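Local atomic coordinates of monooxygenase (PDB entry 2I7G), a protein that probably catalyses flavin-dependent oxidation of an as yet unidentified organic substrate, as a TIM-barrel member of the luciferase-like monooxygenase family. Residues I254-A268 / R300-V314. Sequence-based numbering, arbitrary orientation.
Sequences INVHGFIADTTDKAA and RGPEGNLFLGEPELV
Phe307 is bonded through its N to His257 O (3.0 Å) and through its O to Phe259 N, and Gly309 N donates to Phe259 O, as 307-309 runs parallel to the end of barrel strand 252-260. A longer bond from Ala261 N to Gly309 O (3.3 Å) reaches its acceptor from above the carbonyl plane. Val256 CG2 meets the Phe307 ring at CD2 (3.6 Å); Lys317 makes a cation-pi contact with the ring, and Phe330 also meets it. On the other face, Leu308 CG stands anti to the backbone N (chi1 -173°), and CD2 packs against Ala267 CB (3.8 Å) and Ala268, whose small methyls let helix 264-272 come close. Gly309 suits its place because its backbone angles would jam a CB against the preceding carbonyl. Beside it, Thr264 OG1 accepts an almost straight bond from Glu310 N (3.0 Å, 174° at the hydrogen), and water 2 links Thr264 N to Glu310 OE1. Ala268 CB sits 3.6 Å above the centre of the Arg300 guanidinium, which Asp297 holds by a salt bridge and water 3 links to Asp265. Four backbone bonds thus join the strands, while the Thr264 hydroxyl and water 2 tie together the two helix starts that follow them.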
loop_
_atom_site.group_PDB
_atom_site.type_symbol
_atom_site.label_atom_id
_atom_site.label_comp_id
_atom_site.label_asym_id
_atom_site.label_seq_id
_atom_site.Cartn_x
_atom_site.Cartn_y
_atom_site.Cartn_z
ATOM N N ILE B 254 -20.578 14.224 8.253
ATOM C CA ILE B 254 -19.848 15.212 9.053
ATOM C C ILE B 254 -18.676 14.522 9.748
ATOM O O ILE B 254 -18.798 13.380 10.238
ATOM C CB ILE B 254 -20.744 16.014 10.025
ATOM C CG1 ILE B 254 -21.311 15.114 11.148
ATOM C CG2 ILE B 254 -21.860 16.813 9.229
ATOM C CD1 ILE B 254 -22.185 15.871 12.191
ATOM N N ASN B 255 -17.536 15.207 9.762
ATOM C CA ASN B 255 -16.296 14.673 10.318
ATOM C C ASN B 255 -15.954 15.581 11.504
ATOM O O ASN B 255 -15.717 16.758 11.315
ATOM C CB ASN B 255 -15.171 14.789 9.295
ATOM C CG ASN B 255 -15.351 13.884 8.088
ATOM O OD1 ASN B 255 -16.342 13.181 7.941
ATOM N ND2 ASN B 255 -14.360 13.934 7.192
ATOM N N VAL B 256 -15.960 15.028 12.710
ATOM C CA VAL B 256 -15.838 15.837 13.912
ATOM C C VAL B 256 -14.774 15.250 14.857
ATOM O O VAL B 256 -14.438 14.044 14.784
ATOM C CB VAL B 256 -17.203 15.906 14.669
ATOM C CG1 VAL B 256 -18.298 16.364 13.730
ATOM C CG2 VAL B 256 -17.596 14.544 15.307
ATOM N N HIS B 257 -14.306 16.098 15.766
ATOM C CA HIS B 257 -13.426 15.647 16.830
ATOM C C HIS B 257 -14.242 15.369 18.070
ATOM O O HIS B 257 -15.283 15.993 18.288
ATOM C CB HIS B 257 -12.363 16.695 17.116
ATOM C CG HIS B 257 -11.452 16.925 15.953
ATOM N ND1 HIS B 257 -11.446 18.100 15.229
ATOM C CD2 HIS B 257 -10.567 16.102 15.339
ATOM C CE1 HIS B 257 -10.569 18.002 14.241
ATOM N NE2 HIS B 257 -10.009 16.810 14.298
ATOM N N GLY B 258 -13.746 14.455 18.896
ATOM C CA GLY B 258 -14.438 14.190 20.162
ATOM C C GLY B 258 -13.898 12.973 20.877
ATOM O O GLY B 258 -12.807 12.465 20.562
ATOM N N PHE B 259 -14.637 12.528 21.890
ATOM C CA PHE B 259 -14.147 11.393 22.668
ATOM C C PHE B 259 -15.298 10.853 23.519
ATOM O O PHE B 259 -16.156 11.619 23.964
ATOM C CB PHE B 259 -12.969 11.840 23.547
ATOM C CG PHE B 259 -12.335 10.725 24.337
ATOM C CD1 PHE B 259 -11.853 9.564 23.704
ATOM C CD2 PHE B 259 -12.220 10.837 25.725
ATOM C CE1 PHE B 259 -11.275 8.522 24.459
ATOM C CE2 PHE B 259 -11.625 9.784 26.493
ATOM C CZ PHE B 259 -11.184 8.639 25.859
ATOM N N ILE B 260 -15.324 9.529 23.684
ATOM C CA ILE B 260 -16.365 8.882 24.506
ATOM C C ILE B 260 -15.686 8.171 25.682
ATOM O O ILE B 260 -14.663 7.488 25.499
ATOM C CB ILE B 260 -17.184 7.882 23.652
ATOM C CG1 ILE B 260 -17.886 8.605 22.477
ATOM C CG2 ILE B 260 -18.175 7.116 24.527
ATOM C CD1 ILE B 260 -18.173 7.720 21.280
ATOM N N ALA B 261 -16.237 8.321 26.888
ATOM C CA ALA B 261 -15.698 7.601 28.039
ATOM C C ALA B 261 -16.856 7.237 28.952
ATOM O O ALA B 261 -18.019 7.523 28.635
ATOM C CB ALA B 261 -14.629 8.456 28.822
ATOM N N ASP B 262 -16.540 6.596 30.067
ATOM C CA ASP B 262 -17.590 6.041 30.908
ATOM C C ASP B 262 -18.412 7.137 31.582
ATOM O O ASP B 262 -19.568 6.885 31.973
ATOM C CB ASP B 262 -16.981 5.106 31.938
ATOM C CG ASP B 262 -16.616 3.750 31.313
ATOM O OD1 ASP B 262 -17.548 2.916 31.156
ATOM O OD2 ASP B 262 -15.432 3.529 30.939
ATOM N N THR B 263 -17.790 8.305 31.785
ATOM C CA THR B 263 -18.513 9.468 32.321
ATOM C C THR B 263 -18.087 10.693 31.517
ATOM O O THR B 263 -17.025 10.696 30.846
ATOM C CB THR B 263 -18.234 9.775 33.809
ATOM O OG1 THR B 263 -16.900 10.286 33.954
ATOM C CG2 THR B 263 -18.421 8.512 34.742
ATOM N N THR B 264 -18.914 11.722 31.582
ATOM C CA THR B 264 -18.641 12.930 30.780
ATOM C C THR B 264 -17.388 13.624 31.313
ATOM O O THR B 264 -16.545 14.068 30.507
ATOM C CB THR B 264 -19.844 13.847 30.787
ATOM O OG1 THR B 264 -20.866 13.226 29.999
ATOM C CG2 THR B 264 -19.459 15.227 30.181
ATOM N N ASP B 265 -17.262 13.706 32.653
ATOM C CA ASP B 265 -16.042 14.263 33.260
ATOM C C ASP B 265 -14.784 13.484 32.900
ATOM O O ASP B 265 -13.724 14.103 32.635
ATOM C CB ASP B 265 -16.140 14.410 34.783
ATOM C CG ASP B 265 -17.086 15.540 35.207
ATOM O OD1 ASP B 265 -17.371 16.459 34.409
ATOM O OD2 ASP B 265 -17.517 15.524 36.375
ATOM N N LYS B 266 -14.871 12.147 32.872
ATOM C CA LYS B 266 -13.715 11.367 32.447
ATOM C C LYS B 266 -13.372 11.672 30.990
ATOM O O LYS B 266 -12.206 11.859 30.638
ATOM C CB LYS B 266 -13.956 9.861 32.620
ATOM C CG LYS B 266 -13.759 9.389 34.088
ATOM C CD LYS B 266 -14.281 7.935 34.216
ATOM C CE LYS B 266 -13.987 7.373 35.590
ATOM N NZ LYS B 266 -12.541 7.089 35.769
ATOM N N ALA B 267 -14.388 11.727 30.132
ATOM C CA ALA B 267 -14.120 12.051 28.729
ATOM C C ALA B 267 -13.430 13.421 28.602
ATOM O O ALA B 267 -12.410 13.543 27.889
ATOM C CB ALA B 267 -15.386 12.028 27.939
ATOM N N ALA B 268 -13.979 14.433 29.266
ATOM C CA ALA B 268 -13.397 15.782 29.224
ATOM C C ALA B 268 -11.959 15.794 29.771
ATOM O O ALA B 268 -11.045 16.316 29.099
ATOM C CB ALA B 268 -14.285 16.769 30.017
ATOM N N ARG B 300 -17.459 21.702 23.821
ATOM C CA ARG B 300 -18.047 20.388 24.106
ATOM C C ARG B 300 -19.497 20.456 24.612
ATOM O O ARG B 300 -20.082 19.412 24.847
ATOM C CB ARG B 300 -17.186 19.614 25.114
ATOM C CG ARG B 300 -17.191 20.201 26.550
ATOM C CD ARG B 300 -16.090 19.531 27.374
ATOM N NE ARG B 300 -16.040 20.041 28.749
ATOM C CZ ARG B 300 -16.706 19.498 29.770
ATOM N NH1 ARG B 300 -17.496 18.449 29.568
ATOM N NH2 ARG B 300 -16.590 20.000 30.997
ATOM N N GLY B 301 -20.049 21.670 24.840
ATOM C CA GLY B 301 -21.472 21.815 25.217
ATOM C C GLY B 301 -22.398 21.330 24.090
ATOM O O GLY B 301 -21.928 20.958 23.010
ATOM N N PRO B 302 -23.725 21.337 24.330
ATOM C CA PRO B 302 -24.703 20.778 23.377
ATOM C C PRO B 302 -24.594 21.316 21.943
ATOM O O PRO B 302 -24.692 20.532 20.988
ATOM C CB PRO B 302 -26.066 21.120 24.005
ATOM C CG PRO B 302 -25.771 21.199 25.498
ATOM C CD PRO B 302 -24.363 21.814 25.577
ATOM N N GLU B 303 -24.323 22.609 21.798
ATOM C CA GLU B 303 -24.228 23.216 20.458
ATOM C C GLU B 303 -22.816 23.225 19.853
ATOM O O GLU B 303 -22.655 23.583 18.696
ATOM C CB GLU B 303 -24.771 24.642 20.487
ATOM C CG GLU B 303 -26.240 24.731 20.960
ATOM C CD GLU B 303 -27.218 23.924 20.078
ATOM O OE1 GLU B 303 -26.895 23.601 18.902
ATOM O OE2 GLU B 303 -28.320 23.612 20.570
ATOM N N GLY B 304 -21.803 22.845 20.631
ATOM C CA GLY B 304 -20.434 23.025 20.207
ATOM C C GLY B 304 -19.954 21.959 19.232
ATOM O O GLY B 304 -20.570 20.917 19.079
ATOM N N ASN B 305 -18.789 22.181 18.657
ATOM C CA ASN B 305 -18.292 21.286 17.618
ATOM C C ASN B 305 -17.614 19.992 18.129
ATOM O O ASN B 305 -17.363 19.059 17.340
ATOM C CB ASN B 305 -17.335 22.055 16.711
ATOM C CG ASN B 305 -16.164 22.580 17.478
ATOM O OD1 ASN B 305 -15.233 21.872 17.707
ATOM N ND2 ASN B 305 -16.253 23.836 17.945
ATOM N N LEU B 306 -17.342 19.903 19.434
ATOM C CA LEU B 306 -16.691 18.693 19.988
ATOM C C LEU B 306 -17.751 17.712 20.498
ATOM O O LEU B 306 -18.585 18.079 21.352
ATOM C CB LEU B 306 -15.747 19.055 21.136
ATOM C CG LEU B 306 -14.513 19.896 20.741
ATOM C CD1 LEU B 306 -13.626 20.140 21.993
ATOM C CD2 LEU B 306 -13.713 19.158 19.639
ATOM N N PHE B 307 -17.736 16.487 19.948
ATOM C CA PHE B 307 -18.725 15.443 20.276
ATOM C C PHE B 307 -18.100 14.603 21.391
ATOM O O PHE B 307 -17.347 13.636 21.143
ATOM C CB PHE B 307 -19.064 14.635 19.012
ATOM C CG PHE B 307 -20.030 15.350 18.123
ATOM C CD1 PHE B 307 -21.312 14.864 17.912
ATOM C CD2 PHE B 307 -19.632 16.543 17.489
ATOM C CE1 PHE B 307 -22.185 15.550 17.099
ATOM C CE2 PHE B 307 -20.512 17.257 16.675
ATOM C CZ PHE B 307 -21.790 16.760 16.488
ATOM N N LEU B 308 -18.378 15.014 22.629
ATOM C CA LEU B 308 -17.576 14.511 23.759
ATOM C C LEU B 308 -18.413 14.270 25.028
ATOM O O LEU B 308 -19.180 15.150 25.460
ATOM C CB LEU B 308 -16.487 15.507 24.072
ATOM C CG LEU B 308 -15.462 15.077 25.111
ATOM C CD1 LEU B 308 -14.111 15.615 24.742
ATOM C CD2 LEU B 308 -15.878 15.552 26.536
ATOM N N GLY B 309 -18.217 13.108 25.649
ATOM C CA GLY B 309 -18.910 12.829 26.913
ATOM C C GLY B 309 -19.182 11.365 27.119
ATOM O O GLY B 309 -18.619 10.495 26.420
ATOM N N GLU B 310 -20.051 11.079 28.100
ATOM C CA GLU B 310 -20.522 9.700 28.296
ATOM C C GLU B 310 -21.358 9.262 27.059
ATOM O O GLU B 310 -21.746 10.110 26.229
ATOM C CB GLU B 310 -21.360 9.567 29.580
ATOM C CG GLU B 310 -22.678 10.342 29.513
ATOM C CD GLU B 310 -23.596 10.033 30.722
ATOM O OE1 GLU B 310 -23.062 9.559 31.756
ATOM O OE2 GLU B 310 -24.823 10.282 30.621
ATOM N N PRO B 311 -21.588 7.946 26.900
ATOM C CA PRO B 311 -22.258 7.511 25.659
ATOM C C PRO B 311 -23.618 8.159 25.347
ATOM O O PRO B 311 -23.867 8.546 24.192
ATOM C CB PRO B 311 -22.327 5.977 25.804
ATOM C CG PRO B 311 -21.126 5.665 26.652
ATOM C CD PRO B 311 -21.153 6.789 27.707
ATOM N N GLU B 312 -24.481 8.311 26.351
ATOM C CA GLU B 312 -25.814 8.869 26.101
ATOM C C GLU B 312 -25.760 10.334 25.654
ATOM O O GLU B 312 -26.569 10.759 24.820
ATOM C CB GLU B 312 -26.740 8.661 27.309
ATOM C CG GLU B 312 -27.079 7.181 27.558
ATOM C CD GLU B 312 -28.521 6.778 27.241
ATOM O OE1 GLU B 312 -28.895 5.651 27.625
ATOM O OE2 GLU B 312 -29.282 7.554 26.613
ATOM N N LEU B 313 -24.791 11.092 26.176
ATOM C CA LEU B 313 -24.607 12.492 25.774
ATOM C C LEU B 313 -24.151 12.579 24.331
ATOM O O LEU B 313 -24.669 13.381 23.548
ATOM C CB LEU B 313 -23.585 13.195 26.681
ATOM C CG LEU B 313 -23.531 14.729 26.517
ATOM C CD1 LEU B 313 -24.822 15.389 27.057
ATOM C CD2 LEU B 313 -22.322 15.351 27.197
ATOM N N VAL B 314 -23.171 11.744 23.975
ATOM C CA VAL B 314 -22.655 11.774 22.605
ATOM C C VAL B 314 -23.735 11.314 21.616
ATOM O O VAL B 314 -23.888 11.924 20.550
ATOM C CB VAL B 314 -21.379 10.953 22.492
ATOM C CG1 VAL B 314 -20.934 10.824 20.993
ATOM C CG2 VAL B 314 -20.289 11.648 23.332
HETATM O O HOH W 1 -15.117 18.836 15.736
HETATM O O HOH W 2 -21.422 11.170 33.091
HETATM O O HOH W 3 -18.281 17.895 32.291
#